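Local coordinates for methyltransferase domain-containing protein (Pyrococcus horikoshii, PDB 1VE3) that probably acts as an S-adenosylmethionine-dependent methyltransferase, binding that methyl donor in a Rossmann-like domain, though its substrate is unknown, at residues Leu205-Glu210 with Thr222-Lys227; Thr12-Asn17 with Cys47-Phe52; Arg39-Asp44 with Gly60-Gly65; Glu172-Val177 with Asn192-Thr197. One frame throughout, in Å; residues are numbered along the deposited sequence.

Contact 1: residues Leu205-Glu210 with Thr222-Lys227; sequences LYFTKE and TVYNPK
T222 touches the opposite strand lightly, its CG2 4.4 Å from K209 CE. Backbone pairing begins at V223, whose carbonyl O accepts from E210 N. Next, Y224 faces K209 in a non-hydrogen-bonded antiparallel pair: its CE1 lies 3.5 Å from K209 CB, and its CB is 3.6 Å from F207 CB. The F207 and Y224 rings are inclined at 34°. N225 exchanges two backbone bonds with T208, which fixes the antiparallel register. Its CG, placed anti to the carbonyl carbon (chi1 -63°), brings the amide beside E210, where N225 ND2 donates to E210 OE1 at 2.9 Å, on the anti lone pair and in the amide plane. With an alanine here that N-H is gone, and E210 OE1 would probably be left without this mate, although OE2 keeps its salt bridge to K137. P226 packs against the F207 ring, and K227 N closes the run on Y206 O at 3.1 Å while its extended chain reaches T208 CG2. The two strands form a hairpin at one border of the main sheet: Y224 bonds through its backbone to F138 of strand 136-143, F207 stacks on F138 and meets V128 of helix 118-131, and Y224 packs on A203 of helix 196-203.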
# COMPACT_ATOMS: atom_id res chain seq x y z
N LEU A 205 -1.17 -30.12 -16.12
CA LEU A 205 -2.15 -31.20 -16.21
C LEU A 205 -3.52 -30.66 -16.62
O LEU A 205 -4.35 -31.40 -17.15
CB LEU A 205 -2.31 -31.93 -14.87
CG LEU A 205 -1.07 -32.47 -14.14
CD1 LEU A 205 -1.53 -33.34 -12.97
CD2 LEU A 205 -0.19 -33.27 -15.09
N TYR A 206 -3.73 -29.37 -16.39
CA TYR A 206 -5.03 -28.76 -16.69
C TYR A 206 -5.01 -27.54 -17.60
O TYR A 206 -6.03 -27.20 -18.19
CB TYR A 206 -5.71 -28.37 -15.38
CG TYR A 206 -5.73 -29.49 -14.36
CD1 TYR A 206 -6.53 -30.61 -14.55
CD2 TYR A 206 -4.89 -29.46 -13.24
CE1 TYR A 206 -6.50 -31.68 -13.66
CE2 TYR A 206 -4.84 -30.52 -12.35
CZ TYR A 206 -5.65 -31.63 -12.56
OH TYR A 206 -5.60 -32.70 -11.70
N PHE A 207 -3.87 -26.87 -17.73
CA PHE A 207 -3.83 -25.67 -18.56
C PHE A 207 -2.61 -25.55 -19.46
O PHE A 207 -1.62 -26.25 -19.29
CB PHE A 207 -3.84 -24.40 -17.70
CG PHE A 207 -4.76 -24.45 -16.52
CD1 PHE A 207 -4.32 -24.92 -15.29
CD2 PHE A 207 -6.06 -23.95 -16.62
CE1 PHE A 207 -5.15 -24.90 -14.17
CE2 PHE A 207 -6.89 -23.92 -15.52
CZ PHE A 207 -6.45 -24.39 -14.29
N THR A 208 -2.71 -24.63 -20.42
CA THR A 208 -1.62 -24.30 -21.31
C THR A 208 -1.37 -22.84 -20.92
O THR A 208 -2.32 -22.11 -20.62
CB THR A 208 -2.04 -24.38 -22.79
OG1 THR A 208 -3.16 -23.51 -23.04
CG2 THR A 208 -2.46 -25.80 -23.12
N LYS A 209 -0.12 -22.40 -20.88
CA LYS A 209 0.10 -21.02 -20.48
C LYS A 209 0.06 -20.01 -21.61
O LYS A 209 0.70 -20.17 -22.66
CB LYS A 209 1.40 -20.86 -19.69
CG LYS A 209 2.67 -21.12 -20.44
CD LYS A 209 3.85 -20.48 -19.72
CE LYS A 209 3.99 -20.98 -18.28
NZ LYS A 209 5.24 -20.48 -17.64
N GLU A 210 -0.74 -18.97 -21.38
CA GLU A 210 -0.92 -17.87 -22.31
C GLU A 210 0.25 -16.88 -22.19
O GLU A 210 0.86 -16.51 -23.18
CB GLU A 210 -2.24 -17.14 -22.02
CG GLU A 210 -2.60 -16.05 -23.02
CD GLU A 210 -3.93 -15.38 -22.71
OE1 GLU A 210 -4.91 -16.09 -22.43
OE2 GLU A 210 -4.01 -14.13 -22.75
N THR A 222 1.01 -15.52 -13.73
CA THR A 222 0.85 -16.42 -14.87
C THR A 222 -0.57 -16.43 -15.42
O THR A 222 -1.54 -16.42 -14.67
CB THR A 222 1.22 -17.86 -14.49
OG1 THR A 222 2.56 -17.89 -14.00
CG2 THR A 222 1.12 -18.76 -15.71
N VAL A 223 -0.69 -16.45 -16.75
CA VAL A 223 -1.99 -16.48 -17.40
C VAL A 223 -2.18 -17.85 -18.05
O VAL A 223 -1.40 -18.25 -18.92
CB VAL A 223 -2.12 -15.36 -18.46
CG1 VAL A 223 -3.49 -15.41 -19.11
CG2 VAL A 223 -1.91 -14.00 -17.78
N TYR A 224 -3.22 -18.57 -17.63
CA TYR A 224 -3.49 -19.91 -18.15
C TYR A 224 -4.82 -20.04 -18.88
O TYR A 224 -5.79 -19.34 -18.58
CB TYR A 224 -3.48 -20.93 -16.99
CG TYR A 224 -2.11 -21.27 -16.45
CD1 TYR A 224 -1.19 -21.97 -17.23
CD2 TYR A 224 -1.73 -20.91 -15.16
CE1 TYR A 224 0.06 -22.31 -16.74
CE2 TYR A 224 -0.48 -21.25 -14.65
CZ TYR A 224 0.41 -21.95 -15.45
OH TYR A 224 1.65 -22.29 -14.96
N ASN A 225 -4.87 -20.96 -19.84
CA ASN A 225 -6.08 -21.23 -20.60
C ASN A 225 -6.41 -22.70 -20.32
O ASN A 225 -5.53 -23.55 -20.37
CB ASN A 225 -5.84 -21.03 -22.10
CG ASN A 225 -5.47 -19.60 -22.44
OD1 ASN A 225 -4.78 -19.35 -23.42
ND2 ASN A 225 -5.95 -18.65 -21.64
N PRO A 226 -7.68 -23.00 -20.01
CA PRO A 226 -8.13 -24.36 -19.71
C PRO A 226 -8.11 -25.30 -20.91
O PRO A 226 -8.26 -24.87 -22.05
CB PRO A 226 -9.55 -24.13 -19.19
CG PRO A 226 -10.01 -22.97 -19.99
CD PRO A 226 -8.81 -22.05 -19.94
N LYS A 227 -7.92 -26.59 -20.63
CA LYS A 227 -7.90 -27.60 -21.68
C LYS A 227 -9.25 -28.30 -21.73
O LYS A 227 -10.07 -28.07 -20.80
CB LYS A 227 -6.81 -28.64 -21.41
CG LYS A 227 -5.41 -28.09 -21.36
CD LYS A 227 -4.40 -29.22 -21.34
CE LYS A 227 -2.98 -28.71 -21.27
NZ LYS A 227 -2.02 -29.80 -21.53
OXT LYS A 227 -9.47 -29.08 -22.68
O HOH W 1 -5.42 -24.88 -24.08

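Contact 2: residues Thr12-Asn17 with Cys47-Phe52. With SAM (S-adenosylmethionine), chain C.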
# COMPACT_ATOMS: atom_id res chain seq x y z
N THR A 12 -1.24 -6.76 5.57
CA THR A 12 -1.04 -7.11 4.16
C THR A 12 -2.20 -7.82 3.46
O THR A 12 -2.49 -7.55 2.30
CB THR A 12 0.21 -8.00 4.00
OG1 THR A 12 1.28 -7.45 4.78
CG2 THR A 12 0.63 -8.04 2.54
N TYR A 13 -2.88 -8.72 4.16
CA TYR A 13 -3.97 -9.45 3.53
C TYR A 13 -5.32 -9.24 4.19
O TYR A 13 -6.32 -9.84 3.78
CB TYR A 13 -3.62 -10.94 3.51
CG TYR A 13 -2.24 -11.23 2.94
CD1 TYR A 13 -1.99 -11.14 1.57
CD2 TYR A 13 -1.19 -11.59 3.78
CE1 TYR A 13 -0.72 -11.43 1.04
CE2 TYR A 13 0.08 -11.88 3.27
CZ TYR A 13 0.30 -11.80 1.91
OH TYR A 13 1.55 -12.09 1.41
N THR A 14 -5.37 -8.37 5.19
CA THR A 14 -6.62 -8.13 5.90
C THR A 14 -7.09 -6.69 6.00
O THR A 14 -8.27 -6.46 6.25
CB THR A 14 -6.56 -8.73 7.32
OG1 THR A 14 -5.42 -8.21 8.01
CG2 THR A 14 -6.45 -10.25 7.24
N ASP A 15 -6.20 -5.74 5.78
CA ASP A 15 -6.56 -4.32 5.86
C ASP A 15 -6.44 -3.65 4.50
O ASP A 15 -5.40 -3.09 4.16
CB ASP A 15 -5.67 -3.61 6.88
CG ASP A 15 -6.07 -2.15 7.08
OD1 ASP A 15 -6.96 -1.66 6.36
OD2 ASP A 15 -5.48 -1.51 7.97
N ILE A 16 -7.53 -3.69 3.74
CA ILE A 16 -7.59 -3.12 2.39
C ILE A 16 -7.12 -1.68 2.28
O ILE A 16 -6.70 -1.26 1.20
CB ILE A 16 -9.03 -3.22 1.81
CG1 ILE A 16 -9.43 -4.70 1.66
CG2 ILE A 16 -9.10 -2.55 0.44
CD1 ILE A 16 -10.85 -4.91 1.14
N ASN A 17 -7.16 -0.92 3.37
CA ASN A 17 -6.70 0.47 3.31
C ASN A 17 -5.27 0.69 3.80
O ASN A 17 -4.78 1.81 3.79
CB ASN A 17 -7.67 1.38 4.07
CG ASN A 17 -9.00 1.52 3.37
OD1 ASN A 17 -9.06 1.90 2.20
ND2 ASN A 17 -10.08 1.22 4.08
N CYS A 47 -10.39 -15.15 -1.89
CA CYS A 47 -10.40 -13.68 -1.96
C CYS A 47 -9.94 -12.88 -0.74
O CYS A 47 -9.71 -11.67 -0.84
CB CYS A 47 -11.79 -13.19 -2.36
SG CYS A 47 -13.09 -13.65 -1.18
N GLY A 48 -9.82 -13.54 0.41
CA GLY A 48 -9.40 -12.81 1.59
C GLY A 48 -10.46 -11.78 1.94
O GLY A 48 -11.65 -12.10 2.01
N VAL A 49 -10.05 -10.53 2.14
CA VAL A 49 -11.00 -9.48 2.49
C VAL A 49 -11.65 -8.80 1.27
O VAL A 49 -12.36 -7.80 1.41
CB VAL A 49 -10.36 -8.43 3.45
CG1 VAL A 49 -10.04 -9.10 4.79
CG2 VAL A 49 -9.11 -7.84 2.86
N GLY A 50 -11.39 -9.34 0.08
CA GLY A 50 -11.99 -8.82 -1.13
C GLY A 50 -11.35 -7.63 -1.84
O GLY A 50 -11.95 -7.07 -2.76
N GLY A 51 -10.14 -7.26 -1.44
CA GLY A 51 -9.48 -6.14 -2.08
C GLY A 51 -9.41 -6.19 -3.61
O GLY A 51 -9.72 -5.21 -4.29
N PHE A 52 -8.99 -7.33 -4.16
CA PHE A 52 -8.88 -7.42 -5.61
C PHE A 52 -10.23 -7.53 -6.29
O PHE A 52 -10.35 -7.29 -7.49
CB PHE A 52 -7.96 -8.59 -6.00
CG PHE A 52 -6.51 -8.29 -5.77
CD1 PHE A 52 -5.77 -7.59 -6.71
CD2 PHE A 52 -5.89 -8.65 -4.58
CE1 PHE A 52 -4.44 -7.24 -6.48
CE2 PHE A 52 -4.56 -8.31 -4.33
CZ PHE A 52 -3.84 -7.60 -5.28
N SAM C . -6.40 -13.44 -2.59
CA SAM C . -6.19 -12.81 -1.26
C SAM C . -5.48 -11.47 -1.43
O SAM C . -5.81 -10.53 -0.71
OXT SAM C . -4.57 -11.45 -2.32
CB SAM C . -5.33 -13.73 -0.45
CG SAM C . -5.49 -13.57 0.98
SD SAM C . -4.44 -14.68 2.00
CE SAM C . -2.85 -14.29 1.63
C5' SAM C . -4.91 -16.34 1.50
C4' SAM C . -6.46 -16.77 1.71
O4' SAM C . -6.65 -18.15 1.23
C3' SAM C . -6.88 -16.86 3.16
O3' SAM C . -7.84 -15.70 3.17
C2' SAM C . -7.71 -18.08 3.40
O2' SAM C . -8.87 -18.10 4.16
C1' SAM C . -7.79 -18.61 1.92
N9 SAM C . -7.89 -20.07 1.84
C8 SAM C . -7.12 -21.10 2.40
N7 SAM C . -7.55 -22.30 2.09
C5 SAM C . -8.64 -22.08 1.31
C6 SAM C . -9.59 -22.96 0.63
N6 SAM C . -9.51 -24.30 0.68
N1 SAM C . -10.64 -22.39 -0.12
C2 SAM C . -10.76 -21.02 -0.21
N3 SAM C . -9.93 -20.12 0.39
C4 SAM C . -8.88 -20.71 1.14
O HOH W 2 -7.45 -10.18 1.26
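Y13 meets the glycine-rich loop through a water and the cofactor. Its carbonyl O lies 2.8 Å from the water O. That water accepts from V49 N and also sits 2.6 Å from atom O of the S-adenosylmethionine carboxylate. The Y13 ring covers the sulfonium methyl: Y13 CD1 is 3.3 Å from the cofactor's CE, which lies over one face toward the rim, while T12 CG2 sits above the centre of the other face. T14 follows with its carbonyl O 3.5 Å from V49 CG1, its own OG1 being held by Y7 O. D15 shapes the chain instead, OD1 accepting from N17 N in an Asx turn. I16 then supplies the closest apolar packing: its CG1 lies 3.4 Å from V49 CG2, tighter than usual, and its CD1 comes within 3.3 Å of V49 O. V49 fits between these residues because CG1 stands anti to its carbonyl carbon (chi1 -65°), sending that methyl to T14 and CG2 to I16. At G48 a side chain would collide with the cofactor's CG, and G48 N donates to D67 OD2. The sequence from D44 through C47, G48 and G50 to G51, with a type II' turn and the start of helix 51-58, is the glycine-rich cofactor loop of Rossmann-like methyltransferases, here cradling the methionine part of the bound cofactor, with the loop 12-17 packed against it.

Contact 3: residues Arg39-Asp44 with Gly60-Gly65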
# COMPACT_ATOMS: atom_id res chain seq x y z
N ARG A 39 -14.11 -7.56 -20.55
CA ARG A 39 -14.81 -7.70 -19.29
C ARG A 39 -15.60 -9.00 -19.30
O ARG A 39 -15.88 -9.55 -20.37
CB ARG A 39 -15.77 -6.53 -19.06
CG ARG A 39 -15.14 -5.16 -19.28
CD ARG A 39 -13.87 -4.99 -18.47
NE ARG A 39 -13.17 -3.75 -18.80
CZ ARG A 39 -11.95 -3.44 -18.38
NH1 ARG A 39 -11.28 -4.29 -17.61
NH2 ARG A 39 -11.39 -2.30 -18.74
N GLY A 40 -15.95 -9.49 -18.11
CA GLY A 40 -16.70 -10.72 -18.01
C GLY A 40 -16.98 -11.12 -16.58
O GLY A 40 -16.91 -10.29 -15.67
N LYS A 41 -17.29 -12.39 -16.37
CA LYS A 41 -17.59 -12.90 -15.03
C LYS A 41 -16.30 -13.41 -14.39
O LYS A 41 -15.64 -14.32 -14.90
CB LYS A 41 -18.61 -14.03 -15.15
CG LYS A 41 -19.37 -14.33 -13.88
CD LYS A 41 -20.64 -15.11 -14.21
CE LYS A 41 -21.52 -15.29 -12.99
NZ LYS A 41 -22.86 -15.82 -13.37
N VAL A 42 -15.93 -12.81 -13.25
CA VAL A 42 -14.70 -13.19 -12.56
C VAL A 42 -14.91 -13.87 -11.21
O VAL A 42 -15.80 -13.51 -10.45
CB VAL A 42 -13.80 -11.95 -12.33
CG1 VAL A 42 -12.46 -12.38 -11.76
CG2 VAL A 42 -13.62 -11.18 -13.63
N LEU A 43 -14.07 -14.87 -10.93
CA LEU A 43 -14.12 -15.58 -9.66
C LEU A 43 -12.83 -15.30 -8.89
O LEU A 43 -11.73 -15.62 -9.36
CB LEU A 43 -14.26 -17.09 -9.87
CG LEU A 43 -14.09 -17.91 -8.58
CD1 LEU A 43 -15.23 -17.61 -7.64
CD2 LEU A 43 -14.04 -19.41 -8.90
N ASP A 44 -12.96 -14.68 -7.72
CA ASP A 44 -11.81 -14.38 -6.88
C ASP A 44 -11.67 -15.53 -5.88
O ASP A 44 -12.25 -15.51 -4.80
CB ASP A 44 -12.03 -13.05 -6.12
CG ASP A 44 -10.77 -12.53 -5.47
OD1 ASP A 44 -9.77 -13.28 -5.42
OD2 ASP A 44 -10.77 -11.37 -4.99
N GLY A 60 -15.30 -2.58 -14.23
CA GLY A 60 -16.41 -3.08 -15.01
C GLY A 60 -16.48 -4.59 -15.15
O GLY A 60 -16.75 -5.09 -16.24
N PHE A 61 -16.23 -5.31 -14.07
CA PHE A 61 -16.30 -6.77 -14.08
C PHE A 61 -17.38 -7.24 -13.12
O PHE A 61 -17.66 -6.59 -12.11
CB PHE A 61 -14.96 -7.37 -13.65
CG PHE A 61 -13.91 -7.35 -14.72
CD1 PHE A 61 -13.86 -8.36 -15.68
CD2 PHE A 61 -12.96 -6.34 -14.76
CE1 PHE A 61 -12.89 -8.35 -16.67
CE2 PHE A 61 -11.99 -6.32 -15.74
CZ PHE A 61 -11.95 -7.33 -16.70
N GLU A 62 -17.99 -8.38 -13.44
CA GLU A 62 -19.02 -8.97 -12.59
C GLU A 62 -18.21 -9.90 -11.68
O GLU A 62 -17.71 -10.93 -12.13
CB GLU A 62 -20.01 -9.77 -13.44
CG GLU A 62 -21.15 -10.38 -12.65
CD GLU A 62 -22.11 -11.16 -13.53
OE1 GLU A 62 -23.06 -11.76 -12.99
OE2 GLU A 62 -21.91 -11.18 -14.77
N VAL A 63 -18.10 -9.53 -10.40
CA VAL A 63 -17.28 -10.30 -9.47
C VAL A 63 -17.92 -11.15 -8.38
O VAL A 63 -18.90 -10.75 -7.74
CB VAL A 63 -16.26 -9.36 -8.78
CG1 VAL A 63 -15.29 -10.17 -7.95
CG2 VAL A 63 -15.53 -8.54 -9.82
N VAL A 64 -17.34 -12.32 -8.17
CA VAL A 64 -17.78 -13.24 -7.14
C VAL A 64 -16.54 -13.63 -6.33
O VAL A 64 -15.55 -14.12 -6.88
CB VAL A 64 -18.38 -14.52 -7.73
CG1 VAL A 64 -18.88 -15.42 -6.61
CG2 VAL A 64 -19.52 -14.17 -8.68
N GLY A 65 -16.59 -13.40 -5.02
CA GLY A 65 -15.47 -13.72 -4.17
C GLY A 65 -15.74 -14.91 -3.26
O GLY A 65 -16.76 -14.94 -2.57
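F61 and V42 form the tight side of this contact: V42 CG2 packs 3.5 Å from F61 CD1, close to M36, which touches both residues. Beside them the backbones pair as parallel strands through four bonds of 2.8 to 3.1 Å, from E62 N to G40 O, V42 N to E62 O, V64 N to V42 O and D44 N to V64 O. V42, V63 and D44 turn to the face covered by helix 51-58, where L56 meets both valines and S53 OG bonds to D44 OD2. With CG anti to its carbonyl carbon (chi1 -78°), the F61 ring swings across to R39, whose CD sits over one face, 3.7 Å from the F61 centroid and 23° off the normal, a CH-pi contact. The guanidinium stands almost perpendicular to that ring, but its modelled approach is too close to be trusted. Were F61 replaced by an alanine, V42 would probably lose its cover and R39 CD the ring face it rests on. On the other face L43 is covered by F99 and F104, its CD1 3.6 Å from V64 O. The loose part is the pair K41 and E62, which run out toward solvent with K41 NZ 4.1 Å from E62 OE1, short of a salt bridge. This is the first beta-alpha-beta unit of the Rossmann-like fold, with G60 ending its helix in a Schellman motif. Its cohesion therefore rests on backbone bonds and buried apolar surface, while the outer charges probably add a mild attraction.

Contact 4: residues Glu172-Val177 with Asn192-Thr197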
# COMPACT_ATOMS: atom_id res chain seq x y z
N GLU A 172 11.65 -32.38 3.01
CA GLU A 172 11.33 -33.79 3.00
C GLU A 172 9.82 -33.83 3.23
O GLU A 172 9.22 -34.89 3.42
CB GLU A 172 12.04 -34.51 4.16
CG GLU A 172 13.53 -34.18 4.26
CD GLU A 172 13.82 -32.74 4.67
OE1 GLU A 172 13.47 -32.35 5.80
OE2 GLU A 172 14.40 -31.99 3.84
N GLU A 173 9.21 -32.64 3.18
CA GLU A 173 7.78 -32.47 3.40
C GLU A 173 7.26 -31.28 2.59
O GLU A 173 6.05 -31.12 2.40
CB GLU A 173 7.53 -32.22 4.90
CG GLU A 173 6.09 -32.37 5.35
CD GLU A 173 5.95 -32.30 6.86
OE1 GLU A 173 6.12 -31.20 7.44
OE2 GLU A 173 5.69 -33.36 7.48
N ARG A 174 8.19 -30.45 2.11
CA ARG A 174 7.83 -29.28 1.32
C ARG A 174 7.09 -28.24 2.18
O ARG A 174 6.12 -27.64 1.73
CB ARG A 174 6.95 -29.69 0.14
CG ARG A 174 7.54 -30.78 -0.73
CD ARG A 174 6.53 -31.20 -1.79
NE ARG A 174 6.18 -30.09 -2.67
CZ ARG A 174 6.84 -29.76 -3.77
NH1 ARG A 174 7.90 -30.46 -4.16
NH2 ARG A 174 6.45 -28.71 -4.48
N THR A 175 7.55 -28.05 3.41
CA THR A 175 6.93 -27.07 4.30
C THR A 175 8.02 -26.34 5.07
O THR A 175 9.18 -26.74 5.05
CB THR A 175 6.00 -27.74 5.34
OG1 THR A 175 6.78 -28.52 6.25
CG2 THR A 175 4.96 -28.63 4.66
N VAL A 176 7.63 -25.27 5.75
CA VAL A 176 8.59 -24.50 6.53
C VAL A 176 7.90 -23.76 7.67
O VAL A 176 6.77 -23.29 7.53
CB VAL A 176 9.32 -23.46 5.64
CG1 VAL A 176 8.34 -22.42 5.13
CG2 VAL A 176 10.43 -22.79 6.42
N VAL A 177 8.60 -23.68 8.79
CA VAL A 177 8.10 -22.99 9.97
C VAL A 177 8.87 -21.69 10.12
O VAL A 177 10.10 -21.69 10.18
CB VAL A 177 8.32 -23.83 11.25
CG1 VAL A 177 7.79 -23.08 12.46
CG2 VAL A 177 7.64 -25.17 11.12
N ASN A 192 3.20 -24.08 3.25
CA ASN A 192 3.51 -25.11 2.26
C ASN A 192 4.49 -24.38 1.35
O ASN A 192 4.23 -23.25 0.95
CB ASN A 192 2.27 -25.51 1.45
CG ASN A 192 1.39 -26.50 2.18
OD1 ASN A 192 1.78 -27.64 2.39
ND2 ASN A 192 0.20 -26.06 2.57
N VAL A 193 5.62 -25.01 1.04
CA VAL A 193 6.62 -24.37 0.20
C VAL A 193 6.51 -24.79 -1.26
O VAL A 193 6.56 -25.98 -1.58
CB VAL A 193 8.06 -24.69 0.68
CG1 VAL A 193 9.06 -23.81 -0.05
CG2 VAL A 193 8.16 -24.50 2.20
N TRP A 194 6.36 -23.81 -2.14
CA TRP A 194 6.25 -24.07 -3.58
C TRP A 194 7.34 -23.39 -4.40
O TRP A 194 7.79 -22.29 -4.07
CB TRP A 194 4.90 -23.62 -4.11
CG TRP A 194 3.76 -24.47 -3.68
CD1 TRP A 194 2.92 -24.26 -2.62
CD2 TRP A 194 3.31 -25.68 -4.31
NE1 TRP A 194 1.98 -25.26 -2.55
CE2 TRP A 194 2.20 -26.15 -3.57
CE3 TRP A 194 3.75 -26.41 -5.42
CZ2 TRP A 194 1.52 -27.32 -3.92
CZ3 TRP A 194 3.08 -27.58 -5.77
CH2 TRP A 194 1.97 -28.02 -5.01
N GLY A 195 7.78 -24.07 -5.45
CA GLY A 195 8.77 -23.52 -6.34
C GLY A 195 8.07 -23.38 -7.68
O GLY A 195 7.12 -24.12 -7.95
N LYS A 196 8.49 -22.42 -8.50
CA LYS A 196 7.87 -22.22 -9.81
C LYS A 196 7.75 -23.53 -10.60
O LYS A 196 6.75 -23.75 -11.29
CB LYS A 196 8.68 -21.20 -10.61
CG LYS A 196 8.02 -20.76 -11.91
CD LYS A 196 8.88 -19.73 -12.64
CE LYS A 196 8.21 -19.23 -13.92
NZ LYS A 196 8.01 -20.31 -14.93
N THR A 197 8.74 -24.41 -10.50
CA THR A 197 8.72 -25.68 -11.22
C THR A 197 7.63 -26.64 -10.73
O THR A 197 7.07 -27.40 -11.51
CB THR A 197 10.08 -26.43 -11.14
OG1 THR A 197 11.10 -25.65 -11.79
CG2 THR A 197 9.98 -27.78 -11.83
O HOH W 3 7.71 -27.18 -5.91
O HOH W 4 3.74 -28.87 1.10
O HOH W 5 4.26 -28.04 -1.33
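R174 and W194 approach obliquely, the guanidinium and indole planes 68° apart. R174 NH2 comes to 3.7 Å from W194 CE3, which lies near the guanidinium plane at its edge; R174 CZ is 5.2 Å from the centroid of the W194 six-membered ring, so any cation-pi attraction is weak. The chain reaches this position through a bend at chi3 (61°), turning the guanidinium back across the backbone of V193. A water 3.1 Å from R174 NE also donates to V193 O and rests over a face of the indole. Another lies between R174 NH2 and G195 N, though its distance to NH2 is implausibly short. W194 itself is fixed by NE1 bonding to F116 O and by packing on P118, which R174 touches too. At the strand end, V193 N donates to R174 O at 2.8 Å from 41° out of the carbonyl plane. V193 and V176 cross at about a right angle, CG2 of V193 lying 3.6 Å from V176 CG1. T175 and N192 form a non-hydrogen-bonded antiparallel pair in which T175 CG2 faces N192 OD1 at 4.0 Å. A third water joins R174 O to that OD1, while ND2 bonds to V114 O. The chemistry is divided: the valines supply an apolar contact, whereas the R174 guanidinium reaches V193 O through water, and its charge, with R146 close by, is probably eased by hydration, the indole adding little.

From the N terminus, contact 2 closes the first loop, bringing residues 12-17 back against 47-52 around helix 19-34 and strand 41-45. Contact 3 crosses it: 39-44 lies within that loop, while 60-65 lies beyond it, with helix 51-58 between its own strands. The two touch where C47 SG packs on G65, joining the cofactor loop to the sheet. Contacts 4 and 1 follow in series, each closing a strand hairpin, first at the end of the small antiparallel sheet and then at the border of the main one. Helix 196-203 links them, and E212 makes salt bridges to both K196 and K209. Contacts 1 and 3 belong to the same seven-stranded sheet, their centres about 19 Å apart.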